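Local coordinates for protein periplasmic beta-glucosidase (Pseudomonas aeruginosa, PDB 6R5T) that probably hydrolyses terminal, non-reducing beta-D-glucosyl residues with release of beta-D-glucose, as a periplasmic member of glycoside hydrolase family 3, at residues N416-R421 with V552-H557; V679-E682 with S686-I689. The protein carries 1 engineered substitution. One frame throughout, in Å; residues are numbered along the deposited sequence.

Contact 1. Residues N416-R421 with V552-H557; sequences NAVGER and VLFGEH
Ala417 and Val418 meet Phe554 along its CD2, CE2 and CZ atoms, and this small apolar patch shows how two helix ends can be joined by a single aromatic side chain. Ala417 CB lies 3.7 Å from Phe554 CD2, while Val418 CG1 reaches Phe554 CZ at 3.6 Å; both methyls come in obliquely. Between these two ring atoms, Phe554 CE2 is shared, 3.8 Å from Ala417 CB and 3.9 Å from Val418 CG1. The ring is carried there by a first torsion that sets CG anti to the carbonyl carbon (chi1 -70°), and the valine and phenylalanine side chains, both buried, cross at about a right angle. In the family 3 C-terminal domain, an alpha/beta fold, the patch links the C-terminal ends of helices 410-418 and 545-553, and Phe554 also packs on Leu414 and Leu375. Each helix is terminated in its own way. After Phe554, Gly555 takes positive phi in a Schellman motif, its N bonding back to Val552 O at 3.1 Å. At the other helix end a type II' turn starts at Val418 itself, whose O accepts a bond from Arg421 N at 2.7 Å.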
# COMPACT_ATOMS: atom_id res chain seq x y z
N ASN A 416 -22.19 6.46 37.96
CA ASN A 416 -23.15 7.58 37.90
C ASN A 416 -24.55 7.07 37.53
O ASN A 416 -25.56 7.54 38.08
CB ASN A 416 -22.71 8.64 36.88
CG ASN A 416 -21.47 9.41 37.27
OD1 ASN A 416 -21.03 9.42 38.43
ND2 ASN A 416 -20.91 10.11 36.29
N ALA A 417 -24.61 6.13 36.60
CA ALA A 417 -25.90 5.65 36.04
C ALA A 417 -26.63 4.80 37.08
O ALA A 417 -27.86 4.95 37.16
CB ALA A 417 -25.63 4.84 34.81
N VAL A 418 -25.92 3.94 37.80
CA VAL A 418 -26.56 2.88 38.64
C VAL A 418 -26.77 3.38 40.08
O VAL A 418 -27.62 2.75 40.77
CB VAL A 418 -25.78 1.56 38.62
CG1 VAL A 418 -25.66 1.01 37.21
CG2 VAL A 418 -24.43 1.62 39.29
N GLY A 419 -26.06 4.42 40.50
CA GLY A 419 -26.07 4.88 41.91
C GLY A 419 -25.99 3.69 42.84
O GLY A 419 -25.04 2.91 42.75
N GLU A 420 -27.00 3.50 43.69
CA GLU A 420 -26.99 2.37 44.66
C GLU A 420 -27.86 1.21 44.15
O GLU A 420 -28.02 0.22 44.89
CB GLU A 420 -27.50 2.79 46.05
CG GLU A 420 -26.89 4.06 46.59
CD GLU A 420 -27.67 5.33 46.27
OE1 GLU A 420 -28.93 5.24 46.24
OE2 GLU A 420 -27.04 6.39 46.03
N ARG A 421 -28.37 1.27 42.92
CA ARG A 421 -29.31 0.24 42.39
C ARG A 421 -28.56 -0.98 41.85
O ARG A 421 -29.21 -1.98 41.60
CB ARG A 421 -30.25 0.92 41.39
CG ARG A 421 -31.25 1.82 42.11
CD ARG A 421 -31.82 2.96 41.29
NE ARG A 421 -30.88 4.06 41.07
CZ ARG A 421 -30.42 4.47 39.89
NH1 ARG A 421 -29.55 5.47 39.84
NH2 ARG A 421 -30.80 3.89 38.76
N VAL A 552 -25.73 4.77 26.49
CA VAL A 552 -26.03 3.76 25.46
C VAL A 552 -26.16 2.40 26.12
O VAL A 552 -27.13 1.71 25.78
CB VAL A 552 -24.95 3.76 24.37
CG1 VAL A 552 -24.94 2.44 23.60
CG2 VAL A 552 -25.22 4.97 23.50
N LEU A 553 -25.26 2.02 27.00
CA LEU A 553 -25.28 0.67 27.59
C LEU A 553 -26.57 0.41 28.37
O LEU A 553 -27.07 -0.73 28.31
CB LEU A 553 -24.06 0.46 28.49
CG LEU A 553 -22.73 0.36 27.75
CD1 LEU A 553 -21.60 0.37 28.74
CD2 LEU A 553 -22.67 -0.87 26.83
N PHE A 554 -27.16 1.43 28.96
CA PHE A 554 -28.40 1.24 29.76
C PHE A 554 -29.64 1.65 28.98
O PHE A 554 -30.77 1.53 29.53
CB PHE A 554 -28.23 1.96 31.10
CG PHE A 554 -27.25 1.32 32.02
CD1 PHE A 554 -27.43 0.02 32.46
CD2 PHE A 554 -26.15 2.01 32.47
CE1 PHE A 554 -26.52 -0.59 33.31
CE2 PHE A 554 -25.26 1.41 33.33
CZ PHE A 554 -25.42 0.10 33.73
N GLY A 555 -29.50 2.00 27.72
CA GLY A 555 -30.63 2.22 26.78
C GLY A 555 -31.30 3.56 26.94
O GLY A 555 -32.36 3.75 26.33
N GLU A 556 -30.63 4.51 27.56
CA GLU A 556 -31.10 5.91 27.58
C GLU A 556 -30.93 6.46 26.17
O GLU A 556 -31.68 7.34 25.79
CB GLU A 556 -30.35 6.78 28.58
CG GLU A 556 -30.13 6.15 29.94
CD GLU A 556 -31.33 6.15 30.87
OE1 GLU A 556 -31.16 5.68 32.03
OE2 GLU A 556 -32.42 6.62 30.45
N HIS A 557 -29.92 6.02 25.44
CA HIS A 557 -29.70 6.44 24.04
C HIS A 557 -29.61 5.15 23.23
O HIS A 557 -28.92 4.22 23.68
CB HIS A 557 -28.45 7.31 23.89
CG HIS A 557 -28.19 7.71 22.47
ND1 HIS A 557 -28.76 8.85 21.91
CD2 HIS A 557 -27.44 7.15 21.49
CE1 HIS A 557 -28.39 8.96 20.64
NE2 HIS A 557 -27.58 7.92 20.34

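Contact 2. Residues V679-E682 with S686-I689; sequences VMLE and SREI
Strands 679-681 and 686-689 run roughly antiparallel, at 158° with axes 8.2 Å apart at their closest; the CA atoms of Val679 and Arg687, and of Leu681 and Ser686, are nearest each other, across a distance bridged by side chains instead of backbone bonds. Val679 divides its two methyls between different partners. CG1 sits over one face of the Arg687 guanidinium, 3.8 Å from Arg687 CZ and above the centre of the group, whereas CG2 points to Ile689 CD1, the two side chains meeting tip to tip at 4.1 Å. The arginine reaches this position by bending: after an extended first torsion it turns at chi2 (88°) and again at chi3 (46°), which brings the guanidinium back across the valine. Leu681 crosses Arg687 at a slant, its CD2 4.1 Å from Arg687 CB. Although Arg687 NH2 comes within 3.5 Å of Met680 O, the angle is too poor for a hydrogen bond; the same nitrogen has a long, weak ion pair with Glu685. Although Arg687 is exposed, its CB and the guanidinium face under Val679 CG1 lie against buried residues. Deeper in, Val679, Leu681 and Ile689 all touch Leu643. Each strand finds its backbone partners elsewhere, Val679 and Leu681 on Thr653 and Gly651, Arg687 and Ile689 on Leu643 and Val641. Two consecutive strands that thus belong to different sheets and face each other through their side chains form a beta arch, here joining the edge strands of the two sheets of the fibronectin type III-like beta sandwich.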
# COMPACT_ATOMS: atom_id res chain seq x y z
N VAL A 679 -31.98 9.88 10.40
CA VAL A 679 -33.41 10.01 10.75
C VAL A 679 -33.64 9.34 12.07
O VAL A 679 -33.35 8.13 12.20
CB VAL A 679 -34.28 9.40 9.64
CG1 VAL A 679 -35.73 9.60 9.95
CG2 VAL A 679 -33.90 9.95 8.26
N MET A 680 -34.24 10.09 13.00
CA MET A 680 -34.69 9.57 14.30
C MET A 680 -36.17 9.19 14.22
O MET A 680 -36.99 10.02 13.80
CB MET A 680 -34.51 10.65 15.37
CG MET A 680 -35.18 10.36 16.68
SD MET A 680 -34.58 8.88 17.51
CE MET A 680 -33.05 9.59 18.12
N LEU A 681 -36.51 7.95 14.55
CA LEU A 681 -37.92 7.49 14.40
C LEU A 681 -38.39 6.83 15.67
O LEU A 681 -37.68 6.01 16.30
CB LEU A 681 -38.03 6.50 13.25
CG LEU A 681 -37.76 7.06 11.87
CD1 LEU A 681 -37.77 5.90 10.91
CD2 LEU A 681 -38.76 8.10 11.43
N GLU A 682 -39.61 7.14 16.08
CA GLU A 682 -40.25 6.35 17.12
C GLU A 682 -40.65 5.00 16.51
O GLU A 682 -40.81 4.87 15.30
CB GLU A 682 -41.49 7.10 17.64
CG GLU A 682 -41.19 8.47 18.23
CD GLU A 682 -40.57 8.44 19.61
OE1 GLU A 682 -40.23 9.52 20.10
OE2 GLU A 682 -40.57 7.38 20.26
N SER A 686 -42.66 6.36 10.16
CA SER A 686 -42.09 6.34 8.79
C SER A 686 -41.69 7.74 8.38
O SER A 686 -42.24 8.72 8.90
CB SER A 686 -43.06 5.75 7.83
OG SER A 686 -43.28 4.38 8.11
N ARG A 687 -40.67 7.82 7.54
CA ARG A 687 -40.26 9.08 6.93
C ARG A 687 -39.98 8.80 5.47
O ARG A 687 -39.21 7.86 5.18
CB ARG A 687 -39.00 9.63 7.63
CG ARG A 687 -38.51 10.99 7.13
CD ARG A 687 -39.14 12.19 7.83
NE ARG A 687 -39.16 12.02 9.29
CZ ARG A 687 -38.23 12.45 10.13
NH1 ARG A 687 -37.20 13.16 9.70
NH2 ARG A 687 -38.36 12.17 11.43
N GLU A 688 -40.60 9.58 4.59
CA GLU A 688 -40.25 9.58 3.16
C GLU A 688 -38.96 10.38 3.03
O GLU A 688 -38.85 11.51 3.50
CB GLU A 688 -41.32 10.20 2.24
CG GLU A 688 -40.92 9.92 0.77
CD GLU A 688 -41.87 10.11 -0.41
OE1 GLU A 688 -42.12 11.26 -0.79
OE2 GLU A 688 -42.24 9.09 -1.04
N ILE A 689 -37.96 9.74 2.45
CA ILE A 689 -36.65 10.38 2.22
C ILE A 689 -36.58 10.64 0.72
O ILE A 689 -36.91 9.71 -0.09
CB ILE A 689 -35.53 9.48 2.75
CG1 ILE A 689 -35.72 9.29 4.25
CG2 ILE A 689 -34.18 10.07 2.43
CD1 ILE A 689 -35.03 8.14 4.81

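The two contacts illustrate packing in different parts of one chain: contact 1 joins helix ends in the family 3 C-terminal domain, whereas contact 2 joins facing sheets in the fibronectin type III-like domain. They follow one another along the sequence, with contact 1 complete before contact 2 begins. Their centres are 27 Å apart, yet their nearest atoms come to about 5 Å, where the His557 ring approaches the Met680 methyl without touching it. Both lie away from the glycan pocket, which includes Asp79, the engineered Asn255 and Glu486, and from the magnesium site at Asp661 and Val663.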